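Local coordinates for protein beta-fructofuranosidase (Arthrobacter, PDB 3WPU) that belongs to the levansucrase/invertase family of carbohydrate-active enzymes, whose relatives share a five-bladed beta-propeller as their catalytic domain, at residues T275-L281 / V293-N297; P65-N69 / E132-W136; T259-F263 / L318-L324. One frame throughout, in Å; residues are numbered along the deposited sequence.

Contact 1: residues T275-L281 / V293-N297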
loop_
_atom_site.group_PDB
_atom_site.type_symbol
_atom_site.label_atom_id
_atom_site.label_comp_id
_atom_site.label_asym_id
_atom_site.label_seq_id
_atom_site.Cartn_x
_atom_site.Cartn_y
_atom_site.Cartn_z
ATOM N N THR A 275 9.787 25.965 1.804
ATOM C CA THR A 275 10.634 26.078 2.968
ATOM C C THR A 275 10.141 25.173 4.084
ATOM O O THR A 275 8.982 24.746 4.106
ATOM C CB THR A 275 10.645 27.507 3.503
ATOM O OG1 THR A 275 9.308 27.880 3.836
ATOM C CG2 THR A 275 11.227 28.466 2.473
ATOM N N CYS A 276 11.046 24.893 5.009
ATOM C CA CYS A 276 10.701 24.165 6.207
ATOM C C CYS A 276 10.727 25.127 7.385
ATOM O O CYS A 276 11.300 26.210 7.300
ATOM C CB CYS A 276 11.599 22.943 6.356
ATOM S SG CYS A 276 11.160 21.714 5.088
ATOM N N ASN A 277 10.035 24.773 8.453
ATOM C CA ASN A 277 10.027 25.591 9.653
ATOM C C ASN A 277 10.494 24.785 10.860
ATOM O O ASN A 277 10.880 23.620 10.717
ATOM C CB ASN A 277 8.639 26.203 9.866
ATOM C CG ASN A 277 7.559 25.170 10.108
ATOM O OD1 ASN A 277 7.815 24.057 10.583
ATOM N ND2 ASN A 277 6.330 25.534 9.778
ATOM N N GLU A 278 10.476 25.398 12.041
ATOM C CA GLU A 278 10.966 24.729 13.252
ATOM C C GLU A 278 10.216 23.436 13.547
ATOM O O GLU A 278 10.810 22.473 14.022
ATOM C CB GLU A 278 10.870 25.656 14.477
ATOM C CG GLU A 278 11.985 26.680 14.520
ATOM C CD GLU A 278 11.925 27.571 15.752
ATOM O OE1 GLU A 278 12.701 28.545 15.797
ATOM O OE2 GLU A 278 11.106 27.309 16.662
ATOM N N ALA A 279 8.916 23.425 13.276
ATOM C CA ALA A 279 8.090 22.254 13.562
ATOM C C ALA A 279 8.425 21.070 12.644
ATOM O O ALA A 279 8.362 19.934 13.083
ATOM C CB ALA A 279 6.616 22.606 13.481
ATOM N N ASP A 280 8.777 21.349 11.398
ATOM C CA ASP A 280 9.254 20.304 10.479
ATOM C C ASP A 280 10.572 19.710 10.983
ATOM O O ASP A 280 10.785 18.489 10.902
ATOM C CB ASP A 280 9.513 20.850 9.078
ATOM C CG ASP A 280 8.283 21.420 8.412
ATOM O OD1 ASP A 280 7.194 20.809 8.445
ATOM O OD2 ASP A 280 8.445 22.495 7.818
ATOM N N LEU A 281 11.446 20.560 11.513
ATOM C CA LEU A 281 12.718 20.077 12.080
ATOM C C LEU A 281 12.473 19.262 13.354
ATOM O O LEU A 281 13.004 18.162 13.518
ATOM C CB LEU A 281 13.694 21.230 12.315
ATOM C CG LEU A 281 14.580 21.572 11.130
ATOM C CD1 LEU A 281 13.794 21.910 9.879
ATOM C CD2 LEU A 281 15.484 22.729 11.546
ATOM N N VAL A 293 16.859 26.071 11.020
ATOM C CA VAL A 293 15.954 26.230 9.892
ATOM C C VAL A 293 16.715 26.721 8.655
ATOM O O VAL A 293 16.555 26.166 7.551
ATOM C CB VAL A 293 14.759 27.164 10.248
ATOM C CG1 VAL A 293 14.021 27.625 9.000
ATOM C CG2 VAL A 293 13.784 26.470 11.199
ATOM N N ASP A 294 17.571 27.728 8.829
ATOM C CA ASP A 294 18.354 28.231 7.692
ATOM C C ASP A 294 19.247 27.160 7.060
ATOM O O ASP A 294 19.296 27.043 5.831
ATOM C CB ASP A 294 19.204 29.456 8.088
ATOM C CG ASP A 294 18.368 30.693 8.384
ATOM O OD1 ASP A 294 17.166 30.742 8.058
ATOM O OD2 ASP A 294 18.952 31.657 8.936
ATOM N N ASP A 295 19.954 26.372 7.870
ATOM C CA ASP A 295 20.831 25.335 7.300
ATOM C C ASP A 295 20.032 24.266 6.536
ATOM O O ASP A 295 20.455 23.789 5.483
ATOM C CB ASP A 295 21.669 24.645 8.379
ATOM C CG ASP A 295 22.797 25.525 8.916
ATOM O OD1 ASP A 295 23.078 26.604 8.332
ATOM O OD2 ASP A 295 23.413 25.108 9.920
ATOM N N VAL A 296 18.894 23.859 7.082
ATOM C CA VAL A 296 18.077 22.871 6.391
ATOM C C VAL A 296 17.515 23.447 5.075
ATOM O O VAL A 296 17.560 22.793 4.028
ATOM C CB VAL A 296 16.953 22.335 7.303
ATOM C CG1 VAL A 296 15.983 21.446 6.523
ATOM C CG2 VAL A 296 17.578 21.556 8.462
ATOM N N ASN A 297 16.994 24.665 5.127
ATOM C CA ASN A 297 16.482 25.334 3.912
ATOM C C ASN A 297 17.516 25.551 2.805
ATOM O O ASN A 297 17.149 25.613 1.612
ATOM C CB ASN A 297 15.806 26.648 4.267
ATOM C CG ASN A 297 14.414 26.446 4.817
ATOM O OD1 ASN A 297 13.743 25.459 4.508
ATOM N ND2 ASN A 297 13.970 27.372 5.634
#
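The carboxamide of N297 meets both backbone polar atoms of C276, N and O, through its own OD1 and ND2. OD1 accepts from C276 N at 2.8 Å, with the N-H pointing almost straight at it (170°) and lying in the carbonyl plane on a lone pair. The other half of the amide is held more loosely: N297 ND2 reaches C276 O at 3.4 Å, a weak bond. With CG anti to the carbonyl carbon (chi1 -78°), the amide leaves helix 293-297 directly toward the chain at C276.

V293 and V296 extend the contact along the same helix. V293 spreads its methyls over the bend where the loop becomes a helix: CG1 sits 3.5 Å from C276 O, while CG2 lies 3.6 Å from E278 N and also meets the CG of E278. Apolar packing centres on L281, whose CD2 touches V293 CG2 and lies 3.9 Å from V296 CG2; V296 and L281 lie side by side, pointing opposite ways.

Behind this first shell, a capping box starts helix 278-281. N277 is the N-cap, and its OD1 takes D280 N at 3.0 Å, nearly end-on to the side-chain C=O. In return N277 N donates to D280 OD2 at 2.8 Å, on the anti side of the carboxylate. The reciprocal pair anchors this single turn and so the peptide groups against which V293 packs.

A disulfide ties the loop at C276 to C332, just past the end of strand 321-331, whose N331 touches both C276 and D280. R30, in helix 30-38, contacts both L281 and V296, and K27 packs against A279 and D280, so both short helices rest on helix 30-38, and 278-281 also on the edge where strands 26-27 and 321-331 pair.

Contact 2: residues P65-N69 / E132-W136; sequences PDMSN and ENGGW
N133 has the most surface buried here, and it uses both ends of its amide. ND2 donates to D66 O at 3.1 Å, close to the plane of its own amide but tilted from that of the carbonyl, and a water bridges D66 O and N69 OD1 while accepting a weak bond from ND2. OD1 turns back to accept from G135 N at 3.0 Å, the N-H arriving from above the side-chain carbonyl plane.

That inward bond is an Asx turn, and the opposing segment has its own: D66 OD2 receives S68 N, and also E70 N, at the type I beta turn from D66 to N69. N69 N and N133 ND2 reach D66 O from opposite faces of its plane. The contact joins the loop leading into strand 72-81 to the loop between strands 115-122 and 137-141, all in the large mixed sheet.

P65 packs its ring on the N133 side chain, CB to CB 3.8 Å. M67, bent at chi3, brings CE to 4.2 Å from W136 CD1, with F119 and I96 beside both. One water links M67 O to N133 O and W136 N, another M67 O to W136 O.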
loop_
_atom_site.group_PDB
_atom_site.type_symbol
_atom_site.label_atom_id
_atom_site.label_comp_id
_atom_site.label_asym_id
_atom_site.label_seq_id
_atom_site.Cartn_x
_atom_site.Cartn_y
_atom_site.Cartn_z
ATOM N N PRO A 65 9.876 -18.335 -6.675
ATOM C CA PRO A 65 8.943 -18.650 -7.740
ATOM C C PRO A 65 8.322 -17.373 -8.311
ATOM O O PRO A 65 8.399 -16.278 -7.696
ATOM C CB PRO A 65 7.901 -19.496 -7.038
ATOM C CG PRO A 65 7.856 -18.920 -5.649
ATOM C CD PRO A 65 9.265 -18.490 -5.341
ATOM N N ASP A 66 7.718 -17.523 -9.480
ATOM C CA ASP A 66 6.999 -16.428 -10.142
ATOM C C ASP A 66 5.502 -16.727 -10.188
ATOM O O ASP A 66 5.065 -17.772 -10.684
ATOM C CB ASP A 66 7.575 -16.141 -11.513
ATOM C CG ASP A 66 6.916 -14.953 -12.165
ATOM O OD1 ASP A 66 7.508 -13.860 -12.134
ATOM O OD2 ASP A 66 5.801 -15.138 -12.695
ATOM N N MET A 67 4.703 -15.811 -9.641
ATOM C CA MET A 67 3.291 -16.053 -9.442
ATOM C C MET A 67 2.462 -16.133 -10.728
ATOM O O MET A 67 1.364 -16.700 -10.725
ATOM C CB MET A 67 2.742 -14.932 -8.572
ATOM C CG MET A 67 2.679 -13.557 -9.271
ATOM S SD MET A 67 2.298 -12.218 -8.114
ATOM C CE MET A 67 0.566 -12.430 -7.714
ATOM N N SER A 68 2.976 -15.545 -11.812
ATOM C CA SER A 68 2.262 -15.514 -13.095
ATOM C C SER A 68 2.904 -16.440 -14.126
ATOM O O SER A 68 2.546 -16.375 -15.303
ATOM C CB SER A 68 2.160 -14.084 -13.646
ATOM O OG SER A 68 3.388 -13.583 -14.217
ATOM N N ASN A 69 3.818 -17.298 -13.686
ATOM C CA ASN A 69 4.606 -18.126 -14.612
ATOM C C ASN A 69 5.281 -17.255 -15.678
ATOM O O ASN A 69 5.400 -17.640 -16.854
ATOM C CB ASN A 69 3.702 -19.177 -15.267
ATOM C CG ASN A 69 3.229 -20.241 -14.298
ATOM O OD1 ASN A 69 3.809 -20.459 -13.235
ATOM N ND2 ASN A 69 2.175 -20.944 -14.688
ATOM N N GLU A 132 3.647 -23.958 -4.710
ATOM C CA GLU A 132 4.754 -23.147 -4.221
ATOM C C GLU A 132 4.605 -21.672 -4.610
ATOM O O GLU A 132 4.890 -20.791 -3.795
ATOM C CB GLU A 132 6.096 -23.679 -4.744
ATOM C CG GLU A 132 7.286 -23.046 -4.039
ATOM C CD GLU A 132 8.597 -23.223 -4.779
ATOM O OE1 GLU A 132 8.574 -23.455 -6.010
ATOM O OE2 GLU A 132 9.654 -23.087 -4.128
ATOM N N ASN A 133 4.144 -21.394 -5.834
ATOM C CA ASN A 133 4.091 -20.020 -6.315
ATOM C C ASN A 133 2.817 -19.291 -5.867
ATOM O O ASN A 133 2.555 -18.180 -6.333
ATOM C CB ASN A 133 4.249 -19.944 -7.841
ATOM C CG ASN A 133 2.985 -20.310 -8.587
ATOM O OD1 ASN A 133 2.068 -20.946 -8.042
ATOM N ND2 ASN A 133 2.932 -19.909 -9.852
ATOM N N GLY A 134 2.049 -19.923 -4.991
ATOM C CA GLY A 134 0.808 -19.327 -4.437
ATOM C C GLY A 134 -0.458 -19.820 -5.107
ATOM O O GLY A 134 -1.567 -19.622 -4.598
ATOM N N GLY A 135 -0.318 -20.451 -6.262
ATOM C CA GLY A 135 -1.452 -21.058 -6.953
ATOM C C GLY A 135 -2.436 -20.083 -7.597
ATOM O O GLY A 135 -3.595 -20.432 -7.840
ATOM N N TRP A 136 -1.979 -18.857 -7.875
ATOM C CA TRP A 136 -2.842 -17.843 -8.504
ATOM C C TRP A 136 -3.005 -18.104 -9.987
ATOM O O TRP A 136 -2.027 -18.454 -10.669
ATOM C CB TRP A 136 -2.269 -16.426 -8.321
ATOM C CG TRP A 136 -2.232 -15.956 -6.909
ATOM C CD1 TRP A 136 -1.149 -15.937 -6.092
ATOM C CD2 TRP A 136 -3.325 -15.444 -6.130
ATOM N NE1 TRP A 136 -1.476 -15.437 -4.877
ATOM C CE2 TRP A 136 -2.811 -15.139 -4.858
ATOM C CE3 TRP A 136 -4.670 -15.219 -6.389
ATOM C CZ2 TRP A 136 -3.585 -14.606 -3.847
ATOM C CZ3 TRP A 136 -5.459 -14.692 -5.374
ATOM C CH2 TRP A 136 -4.911 -14.393 -4.115
HETATM O O HOH W 1 5.361 -20.415 -10.974
HETATM O O HOH W 2 0.614 -17.825 -8.137
HETATM O O HOH W 3 -0.623 -17.019 -12.754
#

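Contact 3: residues T259-F263 / L318-L324; sequences TFMVF and LTEWEFL
Strands 260-263 and 321-324 point the same general way but diverge by 57°, 9.0 Å apart at the closest approach of their axes; strand 305-313 lies between them and pairs antiparallel with both. In the sheet 321-331, 305-313, 260-266 and 245-250 are four successive antiparallel strands, with 26-27 added in parallel beside 321-331, consistent with a propeller blade as expected for this family. Large side chains bridge the spacing of two strands.

W321 has the most surface buried. M261 sends its terminal methyl onto the indole: CE stands 3.6 Å from the centroid of the six-membered ring and only 4° off the normal, a CH-pi contact over the centre of the face. The sulfur follows at a distance, SD 4.8 Å from that centroid, making this also a Met-aromatic contact. M261 CB already lies 3.5 Å from W321 CZ3; the bend at chi3 then folds CE back over the ring. The carbonyl carbon of F260 approaches the edge of the indole, and T259 adds CG2 at 3.8 Å from W321 CH2, its OG1 and CB lying against L318 CD2.

Further along, F263 and F323 meet obliquely, with CZ of F263 3.5 Å from CE1 of F323 and the ring planes at 55°; Y233 packs against both. On the other face of the sheet, F260 offers the edge of its ring to the L324 CD1 methyl, 3.9 Å from F260 CE1. L225 and L226, from strand 213-226, touch W321, and L226 also touches M261 and F323, joining this blade to the neighbouring sheet. The indole is held at its polar edge too: W321 NE1 donates to L318 O at 2.9 Å, entering well above the carbonyl plane.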
loop_
_atom_site.group_PDB
_atom_site.type_symbol
_atom_site.label_atom_id
_atom_site.label_comp_id
_atom_site.label_asym_id
_atom_site.label_seq_id
_atom_site.Cartn_x
_atom_site.Cartn_y
_atom_site.Cartn_z
ATOM N N THR A 259 -17.420 7.628 4.820
ATOM C CA THR A 259 -16.288 6.972 4.136
ATOM C C THR A 259 -15.174 7.972 3.904
ATOM O O THR A 259 -15.394 9.058 3.345
ATOM C CB THR A 259 -16.712 6.326 2.805
ATOM O OG1 THR A 259 -17.782 5.401 3.053
ATOM C CG2 THR A 259 -15.515 5.558 2.152
ATOM N N PHE A 260 -13.954 7.564 4.267
ATOM C CA PHE A 260 -12.768 8.384 4.075
ATOM C C PHE A 260 -11.819 7.687 3.137
ATOM O O PHE A 260 -12.007 6.526 2.813
ATOM C CB PHE A 260 -12.059 8.666 5.392
ATOM C CG PHE A 260 -12.856 9.545 6.308
ATOM C CD1 PHE A 260 -12.750 10.920 6.208
ATOM C CD2 PHE A 260 -13.695 8.990 7.247
ATOM C CE1 PHE A 260 -13.505 11.751 7.035
ATOM C CE2 PHE A 260 -14.447 9.816 8.078
ATOM C CZ PHE A 260 -14.338 11.179 7.967
ATOM N N MET A 261 -10.835 8.454 2.699
ATOM C CA MET A 261 -9.770 7.960 1.821
ATOM C C MET A 261 -8.473 8.624 2.226
ATOM O O MET A 261 -8.437 9.824 2.468
ATOM C CB MET A 261 -10.113 8.330 0.376
ATOM C CG MET A 261 -9.031 8.026 -0.689
ATOM S SD MET A 261 -9.354 8.931 -2.213
ATOM C CE MET A 261 -10.912 8.236 -2.758
ATOM N N VAL A 262 -7.387 7.852 2.228
ATOM C CA VAL A 262 -6.058 8.416 2.264
ATOM C C VAL A 262 -5.359 8.131 0.950
ATOM O O VAL A 262 -5.742 7.231 0.192
ATOM C CB VAL A 262 -5.192 7.951 3.476
ATOM C CG1 VAL A 262 -5.783 8.486 4.780
ATOM C CG2 VAL A 262 -5.071 6.454 3.551
ATOM N N PHE A 263 -4.387 8.979 0.667
ATOM C CA PHE A 263 -3.638 8.895 -0.572
ATOM C C PHE A 263 -2.326 9.645 -0.389
ATOM O O PHE A 263 -2.155 10.398 0.558
ATOM C CB PHE A 263 -4.446 9.510 -1.730
ATOM C CG PHE A 263 -4.940 10.896 -1.444
ATOM C CD1 PHE A 263 -4.167 12.000 -1.758
ATOM C CD2 PHE A 263 -6.154 11.089 -0.833
ATOM C CE1 PHE A 263 -4.581 13.271 -1.457
ATOM C CE2 PHE A 263 -6.578 12.372 -0.524
ATOM C CZ PHE A 263 -5.801 13.457 -0.846
ATOM N N LEU A 318 -20.097 6.858 -3.392
ATOM C CA LEU A 318 -18.660 7.145 -3.395
ATOM C C LEU A 318 -18.148 7.718 -4.719
ATOM O O LEU A 318 -16.976 7.529 -5.091
ATOM C CB LEU A 318 -17.867 5.899 -2.983
ATOM C CG LEU A 318 -18.332 5.165 -1.717
ATOM C CD1 LEU A 318 -17.369 4.037 -1.406
ATOM C CD2 LEU A 318 -18.462 6.088 -0.508
ATOM N N THR A 319 -19.009 8.432 -5.439
ATOM C CA THR A 319 -18.637 9.082 -6.694
ATOM C C THR A 319 -18.298 10.573 -6.567
ATOM O O THR A 319 -17.892 11.193 -7.545
ATOM C CB THR A 319 -19.769 8.942 -7.717
ATOM O OG1 THR A 319 -20.969 9.500 -7.146
ATOM C CG2 THR A 319 -20.007 7.524 -8.032
ATOM N N GLU A 320 -18.485 11.156 -5.375
ATOM C CA GLU A 320 -18.159 12.558 -5.114
ATOM C C GLU A 320 -17.405 12.627 -3.794
ATOM O O GLU A 320 -17.830 12.021 -2.833
ATOM C CB GLU A 320 -19.433 13.395 -5.004
ATOM C CG GLU A 320 -20.145 13.510 -6.342
ATOM C CD GLU A 320 -21.453 14.261 -6.265
ATOM O OE1 GLU A 320 -22.164 14.282 -7.291
ATOM O OE2 GLU A 320 -21.777 14.814 -5.192
ATOM N N TRP A 321 -16.300 13.371 -3.791
ATOM C CA TRP A 321 -15.374 13.462 -2.669
ATOM C C TRP A 321 -14.999 14.920 -2.447
ATOM O O TRP A 321 -15.026 15.737 -3.394
ATOM C CB TRP A 321 -14.103 12.628 -2.981
ATOM C CG TRP A 321 -14.387 11.156 -2.991
ATOM C CD1 TRP A 321 -14.983 10.446 -3.989
ATOM C CD2 TRP A 321 -14.134 10.221 -1.943
ATOM N NE1 TRP A 321 -15.135 9.152 -3.638
ATOM C CE2 TRP A 321 -14.616 8.968 -2.382
ATOM C CE3 TRP A 321 -13.562 10.319 -0.669
ATOM C CZ2 TRP A 321 -14.525 7.824 -1.616
ATOM C CZ3 TRP A 321 -13.490 9.157 0.109
ATOM C CH2 TRP A 321 -13.949 7.930 -0.382
ATOM N N GLU A 322 -14.648 15.241 -1.205
ATOM C CA GLU A 322 -14.077 16.536 -0.857
ATOM C C GLU A 322 -12.722 16.275 -0.202
ATOM O O GLU A 322 -12.571 15.371 0.629
ATOM C CB GLU A 322 -14.981 17.368 0.079
ATOM C CG GLU A 322 -15.124 16.815 1.453
ATOM C CD GLU A 322 -16.085 17.612 2.325
ATOM O OE1 GLU A 322 -16.063 17.368 3.535
ATOM O OE2 GLU A 322 -16.884 18.411 1.788
ATOM N N PHE A 323 -11.746 17.066 -0.590
ATOM C CA PHE A 323 -10.466 17.066 0.074
ATOM C C PHE A 323 -10.628 17.572 1.496
ATOM O O PHE A 323 -11.474 18.450 1.776
ATOM C CB PHE A 323 -9.476 17.993 -0.622
ATOM C CG PHE A 323 -8.838 17.422 -1.861
ATOM C CD1 PHE A 323 -8.173 16.231 -1.809
ATOM C CD2 PHE A 323 -8.871 18.121 -3.046
ATOM C CE1 PHE A 323 -7.548 15.717 -2.934
ATOM C CE2 PHE A 323 -8.259 17.629 -4.187
ATOM C CZ PHE A 323 -7.599 16.426 -4.127
ATOM N N LEU A 324 -9.835 17.003 2.383
ATOM C CA LEU A 324 -9.622 17.516 3.726
ATOM C C LEU A 324 -8.130 17.811 3.887
ATOM O O LEU A 324 -7.315 17.409 3.027
ATOM C CB LEU A 324 -10.109 16.505 4.766
ATOM C CG LEU A 324 -11.604 16.182 4.720
ATOM C CD1 LEU A 324 -11.986 15.086 5.697
ATOM C CD2 LEU A 324 -12.455 17.424 4.975
#

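How the contacts relate
The three contacts illustrate closures at different depths of one fold. The centre of contact 3, within a blade, is about 17 Å from that of the chain, and the chain between its segments contains all of contact 1, whose centre is about 29 Å out. These two have centres about 31 Å apart and nearest atoms about 16 Å apart. Strand 321-331 ties them together: it begins in contact 3 and runs toward C332, the disulfide partner of C276 in contact 1. Contact 2 closes earlier in the sequence, on the opposite side of the chain's centre from both, its centre about 47 Å from that of contact 1 and 35 Å from that of contact 3.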